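Lipoprotein (Streptococcus pneumoniae serotype 4, PDB 6JF1) binds L-methionine as the substrate-binding lipoprotein of an ABC importer, probably delivering the amino acid to the membrane transporter for uptake. Local coordinates at residues A[167-170]-A[171-174]. Numbering follows the deposited sequence.
Sequences ATVA and NIKE
Asn171 reaches back across the turn to Thr168, its OD1 accepting the backbone N-H of Thr168 at 2.8 Å. This bond is nearly straight (167° at the hydrogen) and lies in the carbonyl plane of the amide, on a lone pair of OD1. The return bond runs through the main chain, Asn171 N to Thr168 O at 2.8 Å, so the two residues grip each other twice. With CG beside its own backbone N (chi1 -65°), the Asn171 amide folds back over the turn, which brings its CB to 3.3 Å from Thr168 O. Thr168 OG1 also stands 3.2 Å from Asn171 OD1, a possible further bond, though its proton has an alternative acceptor nearby; a weak bond links Ala170 N to the same hydroxyl oxygen. One residue on, Ile172 N donates to Val169 O at 3.1 Å, and the two successive i+3 to i bonds make two overlapping turns, a minimal 3-10 helix over 169-171, that runs directly into strand 172-174. Ile172 CG1 lies 3.3 Å from Val169 O, while its CD1 meets Val169 CG1 at 4.2 Å in a small apolar contact that continues onto Leu159 and Ile181. Strand 172-174 pairs antiparallel with strand 158-159, where Lys173 and Glu174 share Lys158 as their partner, which makes a classic bulge. Farther out, Asp160 OD1 accepts from Asn171 ND2, so with OD1 bound to Thr168 N the amide's rotation is set from both ends, and Ser145 OG bonds to Ala167 N. Thr168 and Val169 rest on Glu144 of helix 141-153, and Val169 also touches Glu183; both glutamates bind zinc, and the Thr168 side chain comes within about 4 Å of a zinc ion.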
# COMPACT_ATOMS: atom_id res chain seq x y z
N ALA A 167 -10.50 -7.68 11.56
CA ALA A 167 -10.13 -9.05 11.97
C ALA A 167 -8.66 -9.08 12.42
O ALA A 167 -7.79 -8.41 11.84
CB ALA A 167 -10.41 -10.04 10.86
N THR A 168 -8.40 -9.85 13.46
CA THR A 168 -7.05 -10.20 13.86
C THR A 168 -6.96 -11.72 13.80
O THR A 168 -7.96 -12.43 13.60
CB THR A 168 -6.72 -9.71 15.28
OG1 THR A 168 -7.32 -10.61 16.21
CG2 THR A 168 -7.14 -8.29 15.57
N VAL A 169 -5.75 -12.21 13.98
CA VAL A 169 -5.53 -13.66 13.94
C VAL A 169 -6.36 -14.37 15.04
O VAL A 169 -6.84 -15.49 14.83
CB VAL A 169 -4.02 -13.99 14.00
CG1 VAL A 169 -3.77 -15.49 13.99
CG2 VAL A 169 -3.26 -13.34 12.86
N ALA A 170 -6.57 -13.72 16.19
CA ALA A 170 -7.43 -14.29 17.24
C ALA A 170 -8.88 -14.44 16.76
O ALA A 170 -9.67 -15.03 17.49
CB ALA A 170 -7.39 -13.44 18.52
N ASN A 171 -9.25 -13.92 15.59
CA ASN A 171 -10.66 -14.01 15.17
C ASN A 171 -10.85 -15.15 14.18
O ASN A 171 -11.93 -15.26 13.57
CB ASN A 171 -11.15 -12.73 14.48
CG ASN A 171 -11.17 -11.54 15.41
OD1 ASN A 171 -10.41 -10.60 15.21
ND2 ASN A 171 -12.06 -11.55 16.39
N ILE A 172 -9.83 -15.97 13.98
CA ILE A 172 -10.01 -17.13 13.15
C ILE A 172 -10.85 -18.17 13.91
O ILE A 172 -10.44 -18.64 14.98
CB ILE A 172 -8.65 -17.67 12.68
CG1 ILE A 172 -7.86 -16.59 11.93
CG2 ILE A 172 -8.86 -18.91 11.82
CD1 ILE A 172 -6.58 -17.10 11.31
N LYS A 173 -11.99 -18.55 13.33
CA LYS A 173 -13.03 -19.45 13.89
C LYS A 173 -12.83 -20.89 13.38
O LYS A 173 -13.04 -21.83 14.13
CB LYS A 173 -14.41 -18.96 13.44
CG LYS A 173 -15.59 -19.27 14.36
N GLU A 174 -12.44 -21.06 12.11
CA GLU A 174 -12.23 -22.37 11.47
C GLU A 174 -10.90 -22.31 10.70
O GLU A 174 -10.61 -21.31 10.03
CB GLU A 174 -13.28 -22.61 10.37
CG GLU A 174 -14.58 -23.27 10.80
CD GLU A 174 -15.39 -23.76 9.60